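Local coordinates for inulin fructotransferase (Bacillus sp. snu-7, PDB 2INV), which catalyses the breakdown of inulin by intramolecular fructosyl transfer, releasing a cyclic difructose dianhydride, at residues H174-G179 / R196-M201; I219-H224 / L243-N248. One frame throughout, in Å; residues are numbered along the deposited sequence.

In the fold
Both contacts join successive coils of a right-handed parallel beta-helix, each closed by a strand and the turn that follows it. From the N-terminal side, H174-G179 lies on strand 174-181; the chain then winds round once through residues 180-195 and returns beside it as R196-M201, closing contact 1. After a further coil, I219-H224 begins contact 2, which L243-N248 closes after residues 225-242. The two loops follow in series and neither encloses nor crosses the other. Strands 196-198 and 219-221 are themselves neighbours, and side-chain amides of N200 and N223 meet between the contacts, so four successive coils are tied edge to edge. Both contacts also touch the second and third subunits of the trimer.

Contact 1 of 2, residues H174-G179 / R196-M201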
loop_
_atom_site.group_PDB
_atom_site.type_symbol
_atom_site.label_atom_id
_atom_site.label_comp_id
_atom_site.label_asym_id
_atom_site.label_seq_id
_atom_site.Cartn_x
_atom_site.Cartn_y
_atom_site.Cartn_z
ATOM N N HIS A 174 9.518 9.979 6.602
ATOM C CA HIS A 174 8.804 8.708 6.605
ATOM C C HIS A 174 8.169 8.485 7.974
ATOM O O HIS A 174 8.861 8.483 9.002
ATOM C CB HIS A 174 9.787 7.582 6.282
ATOM C CG HIS A 174 9.142 6.297 5.870
ATOM N ND1 HIS A 174 7.775 6.136 5.787
ATOM C CD2 HIS A 174 9.682 5.122 5.466
ATOM C CE1 HIS A 174 7.503 4.920 5.351
ATOM N NE2 HIS A 174 8.641 4.284 5.149
ATOM N N ILE A 175 6.851 8.306 7.977
ATOM C CA ILE A 175 6.093 8.085 9.205
ATOM C C ILE A 175 5.312 6.783 9.053
ATOM O O ILE A 175 4.236 6.781 8.454
ATOM C CB ILE A 175 5.061 9.211 9.428
ATOM C CG1 ILE A 175 5.750 10.580 9.458
ATOM C CG2 ILE A 175 4.282 8.956 10.713
ATOM C CD1 ILE A 175 6.739 10.756 10.601
ATOM N N THR A 176 5.835 5.677 9.572
ATOM C CA THR A 176 5.121 4.414 9.426
ATOM C C THR A 176 5.029 3.519 10.667
ATOM O O THR A 176 5.824 3.623 11.590
ATOM C CB THR A 176 5.709 3.599 8.251
ATOM O OG1 THR A 176 4.945 2.402 8.070
ATOM C CG2 THR A 176 7.162 3.237 8.527
ATOM N N GLY A 177 4.017 2.655 10.663
ATOM C CA GLY A 177 3.770 1.714 11.745
ATOM C C GLY A 177 3.459 2.316 13.098
ATOM O O GLY A 177 3.532 1.638 14.116
HETATM N N MSE A 178 3.077 3.585 13.117
HETATM C CA MSE A 178 2.797 4.264 14.377
HETATM C C MSE A 178 1.417 4.070 14.985
HETATM O O MSE A 178 0.486 3.550 14.350
HETATM C CB MSE A 178 3.053 5.762 14.230
HETATM C CG MSE A 178 4.444 6.110 13.698
HETATM SE SE MSE A 178 5.728 6.447 15.087
HETATM C CE MSE A 178 4.617 7.551 16.219
ATOM N N GLY A 179 1.313 4.501 16.239
ATOM C CA GLY A 179 0.072 4.417 16.977
ATOM C C GLY A 179 -0.113 5.748 17.674
ATOM O O GLY A 179 0.702 6.135 18.516
ATOM N N ARG A 196 6.030 10.549 3.393
ATOM C CA ARG A 196 5.295 9.317 3.390
ATOM C C ARG A 196 4.713 9.026 4.746
ATOM O O ARG A 196 5.420 8.953 5.757
ATOM C CB ARG A 196 6.161 8.162 2.959
ATOM C CG ARG A 196 5.899 7.770 1.531
ATOM C CD ARG A 196 6.846 6.698 1.163
ATOM N NE ARG A 196 8.208 7.174 1.336
ATOM C CZ ARG A 196 9.249 6.370 1.512
ATOM N NH1 ARG A 196 9.076 5.051 1.542
ATOM N NH2 ARG A 196 10.463 6.881 1.643
ATOM N N VAL A 197 3.398 8.881 4.733
ATOM C CA VAL A 197 2.613 8.594 5.905
ATOM C C VAL A 197 1.848 7.349 5.477
ATOM O O VAL A 197 0.863 7.438 4.754
ATOM C CB VAL A 197 1.666 9.776 6.175
ATOM C CG1 VAL A 197 0.747 9.472 7.332
ATOM C CG2 VAL A 197 2.476 11.035 6.455
ATOM N N ASN A 198 2.319 6.185 5.910
ATOM C CA ASN A 198 1.699 4.918 5.524
ATOM C C ASN A 198 1.751 3.854 6.619
ATOM O O ASN A 198 2.676 3.832 7.433
ATOM C CB ASN A 198 2.405 4.361 4.284
ATOM C CG ASN A 198 3.789 3.836 4.600
ATOM O OD1 ASN A 198 4.677 4.599 4.995
ATOM N ND2 ASN A 198 3.980 2.524 4.444
ATOM N N ASP A 199 0.751 2.974 6.619
ATOM C CA ASP A 199 0.670 1.872 7.573
ATOM C C ASP A 199 0.604 2.337 9.038
ATOM O O ASP A 199 1.271 1.765 9.900
ATOM C CB ASP A 199 1.878 0.951 7.383
ATOM C CG ASP A 199 1.596 -0.482 7.785
ATOM O OD1 ASP A 199 0.410 -0.861 7.854
ATOM O OD2 ASP A 199 2.563 -1.235 8.025
ATOM N N ASN A 200 -0.198 3.364 9.323
ATOM C CA ASN A 200 -0.334 3.866 10.692
ATOM C C ASN A 200 -1.747 3.749 11.239
ATOM O O ASN A 200 -2.707 3.584 10.483
ATOM C CB ASN A 200 0.092 5.342 10.804
ATOM C CG ASN A 200 1.445 5.614 10.201
ATOM O OD1 ASN A 200 2.501 5.381 10.976
ATOM N ND2 ASN A 200 1.544 6.041 9.047
HETATM N N MSE A 201 -1.850 3.856 12.563
HETATM C CA MSE A 201 -3.124 3.816 13.273
HETATM C C MSE A 201 -3.246 5.111 14.058
HETATM O O MSE A 201 -2.631 5.264 15.120
HETATM C CB MSE A 201 -3.168 2.621 14.221
HETATM C CG MSE A 201 -4.351 2.608 15.182
HETATM SE SE MSE A 201 -6.049 2.611 14.304
HETATM C CE MSE A 201 -6.145 0.745 13.850
HETATM O O HOH W 1 5.104 -0.233 8.511
HETATM O O HOH W 2 0.564 0.934 13.023
#
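The imidazole of H174 is sandwiched: the guanidinium of R196 lies flat on one face, centres 4.2 Å apart and planes at 23°, while T176 CG2 covers the opposite face near its rim. N198 CG lies at the ring's edge, in its plane. Beyond the two segments, D199 of the second subunit forms a salt bridge to R196 NH1 through OD1 and a weak hydrogen bond to H174 NE2 through OD2, so this stack is part of the trimer interface. A first torsion of -176° swings T176 OG1 away from the backbone N, and the hydroxyl reaches N198 O at 2.8 Å from above the carbonyl plane. Water 1 donates to T176 OG1 and D199 OD2, bridging the end of strand 174-176 to the turn after strand 196-198; OD1 of this carboxylate forms a salt bridge with R196 of the third subunit.

On the other side of the strands, I175 CB packs on V197 CG2 at 4.3 Å. I175 O accepts two bonds from opposite faces of its carbonyl plane: N198 N at 3.2 Å, and N200 ND2 at 2.9 Å, from above that plane, with I175 O itself in the plane of the N200 amide. The other end of that amide, OD1, accepts M178 N at 2.9 Å, so both ends are tied to the preceding coil and its rotation is fixed. N200 ND2 also bonds to N223 OD1 on the next coil. With an alanine in place of N200 both grips go, and M178 N is likely to lack its acceptor, while I175 O and N223 OD1 each lose a donor. Asparagine amides hydrogen-bonded from coil to coil inside successive turns form the asparagine ladder characteristic of right-handed parallel beta-helices of the pectate lyase type.

Contact 2 of 2, residues I219-H224 / L243-N248; sequences IVSGNH and LVTGNN. With 2PO (phosphonate), chain H.
N223 and N247 are consecutive rungs of an asparagine ladder, in the turns after strands 219-221 and 243-245 of the parallel beta-helix. Their amides lie side by side, pointing the same way, with planes only 7° apart. N247 OD1 takes two bonds from N223: the backbone N at 2.9 Å, and ND2 at 3.1 Å lying in its carbonyl plane. At the other end of the group, N247 ND2 donates to V220 O at 2.7 Å. That oxygen receives T245 N from the opposite face of its plane, at 3.2 Å. In both asparagines CG stands anti to the carbonyl carbon (chi1 -54° and -64°), which keeps the amides in line. The ladder runs on in both directions, N223 to N200 and V197 O, and the backbone of N247 and V244 to the amide of N270.

V220 CB meets V244 CG2 at 4.3 Å on one side of the strands. On the other, the T245 hydroxyl donates to phosphonate O2P at 2.6 Å. T245 of the second and third subunits binds the same ion, which therefore sits where the three chains meet. G246 comes next, and a beta carbon there would collide with O2P. Past the turn, N248 CB packs obliquely against the H224 ring, 3.9 Å from ND1, and the N248 amide turns to R271 and to G241 O of the third subunit. Between the two turns, and at the phosphonate, the donors are neutral: side-chain and backbone N-H groups of one coil satisfy buried oxygens of its neighbour, and three threonine hydroxyls hold the anion.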
loop_
_atom_site.group_PDB
_atom_site.type_symbol
_atom_site.label_atom_id
_atom_site.label_comp_id
_atom_site.label_asym_id
_atom_site.label_seq_id
_atom_site.Cartn_x
_atom_site.Cartn_y
_atom_site.Cartn_z
ATOM N N ILE A 219 2.704 11.058 -0.153
ATOM C CA ILE A 219 1.875 9.864 -0.202
ATOM C C ILE A 219 1.310 9.558 1.168
ATOM O O ILE A 219 2.043 9.521 2.158
ATOM C CB ILE A 219 2.666 8.616 -0.660
ATOM C CG1 ILE A 219 3.153 8.782 -2.103
ATOM C CG2 ILE A 219 1.785 7.382 -0.535
ATOM C CD1 ILE A 219 4.026 7.645 -2.574
ATOM N N VAL A 220 0.002 9.346 1.212
ATOM C CA VAL A 220 -0.684 9.013 2.447
ATOM C C VAL A 220 -1.544 7.808 2.101
ATOM O O VAL A 220 -2.614 7.950 1.509
ATOM C CB VAL A 220 -1.581 10.177 2.932
ATOM C CG1 VAL A 220 -2.260 9.803 4.244
ATOM C CG2 VAL A 220 -0.753 11.440 3.122
ATOM N N SER A 221 -1.057 6.623 2.454
ATOM C CA SER A 221 -1.770 5.391 2.148
ATOM C C SER A 221 -1.678 4.329 3.237
ATOM O O SER A 221 -0.844 4.421 4.140
ATOM C CB SER A 221 -1.242 4.808 0.837
ATOM O OG SER A 221 0.072 4.338 0.993
ATOM N N GLY A 222 -2.528 3.311 3.114
ATOM C CA GLY A 222 -2.545 2.211 4.066
ATOM C C GLY A 222 -2.769 2.565 5.527
ATOM O O GLY A 222 -2.434 1.775 6.414
ATOM N N ASN A 223 -3.357 3.731 5.788
ATOM C CA ASN A 223 -3.601 4.166 7.161
ATOM C C ASN A 223 -5.037 3.978 7.660
ATOM O O ASN A 223 -5.986 3.951 6.874
ATOM C CB ASN A 223 -3.233 5.644 7.329
ATOM C CG ASN A 223 -1.818 5.956 6.879
ATOM O OD1 ASN A 223 -0.841 5.588 7.700
ATOM N ND2 ASN A 223 -1.604 6.518 5.801
ATOM N N HIS A 224 -5.164 3.858 8.984
ATOM C CA HIS A 224 -6.438 3.700 9.700
ATOM C C HIS A 224 -6.671 5.024 10.446
ATOM O O HIS A 224 -5.911 5.333 11.363
ATOM C CB HIS A 224 -6.319 2.603 10.768
ATOM C CG HIS A 224 -6.632 1.212 10.295
ATOM N ND1 HIS A 224 -7.893 0.821 9.898
ATOM C CD2 HIS A 224 -5.866 0.093 10.245
ATOM C CE1 HIS A 224 -7.891 -0.475 9.628
ATOM N NE2 HIS A 224 -6.674 -0.940 9.832
ATOM N N LEU A 243 -1.055 11.924 -3.162
ATOM C CA LEU A 243 -1.695 10.658 -3.476
ATOM C C LEU A 243 -2.253 10.145 -2.162
ATOM O O LEU A 243 -1.518 9.979 -1.187
ATOM C CB LEU A 243 -0.673 9.651 -4.006
ATOM C CG LEU A 243 -1.015 8.822 -5.243
ATOM C CD1 LEU A 243 -0.097 7.610 -5.278
ATOM C CD2 LEU A 243 -2.461 8.378 -5.213
ATOM N N VAL A 244 -3.555 9.915 -2.129
ATOM C CA VAL A 244 -4.182 9.400 -0.930
ATOM C C VAL A 244 -4.883 8.155 -1.439
ATOM O O VAL A 244 -5.808 8.226 -2.252
ATOM C CB VAL A 244 -5.134 10.445 -0.342
ATOM C CG1 VAL A 244 -5.779 9.915 0.924
ATOM C CG2 VAL A 244 -4.346 11.713 -0.029
ATOM N N THR A 245 -4.421 7.009 -0.953
ATOM C CA THR A 245 -4.924 5.736 -1.430
ATOM C C THR A 245 -4.892 4.614 -0.386
ATOM O O THR A 245 -4.030 4.587 0.493
ATOM C CB THR A 245 -4.067 5.313 -2.631
ATOM O OG1 THR A 245 -2.665 4.681 -2.301
ATOM C CG2 THR A 245 -3.947 6.268 -3.753
ATOM N N GLY A 246 -5.831 3.681 -0.512
ATOM C CA GLY A 246 -5.897 2.541 0.388
ATOM C C GLY A 246 -5.979 2.848 1.870
ATOM O O GLY A 246 -5.469 2.095 2.693
ATOM N N ASN A 247 -6.620 3.953 2.222
ATOM C CA ASN A 247 -6.769 4.312 3.623
ATOM C C ASN A 247 -8.174 3.946 4.060
ATOM O O ASN A 247 -9.113 3.990 3.262
ATOM C CB ASN A 247 -6.554 5.814 3.823
ATOM C CG ASN A 247 -5.149 6.250 3.488
ATOM O OD1 ASN A 247 -4.213 6.040 4.266
ATOM N ND2 ASN A 247 -4.988 6.852 2.315
ATOM N N ASN A 248 -8.318 3.580 5.326
ATOM C CA ASN A 248 -9.627 3.241 5.859
ATOM C C ASN A 248 -9.934 4.320 6.881
ATOM O O ASN A 248 -9.539 4.228 8.042
ATOM C CB ASN A 248 -9.600 1.866 6.521
ATOM C CG ASN A 248 -10.990 1.323 6.780
ATOM O OD1 ASN A 248 -11.832 2.006 7.354
ATOM N ND2 ASN A 248 -11.242 0.090 6.349
HETATM P P 2PO H . -2.952 0.786 -2.840
HETATM O O1P 2PO H . -1.676 0.504 -3.723
HETATM O O2P 2PO H . -2.629 2.058 -1.945
HETATM O O3P 2PO H . -3.535 -0.380 -2.116
#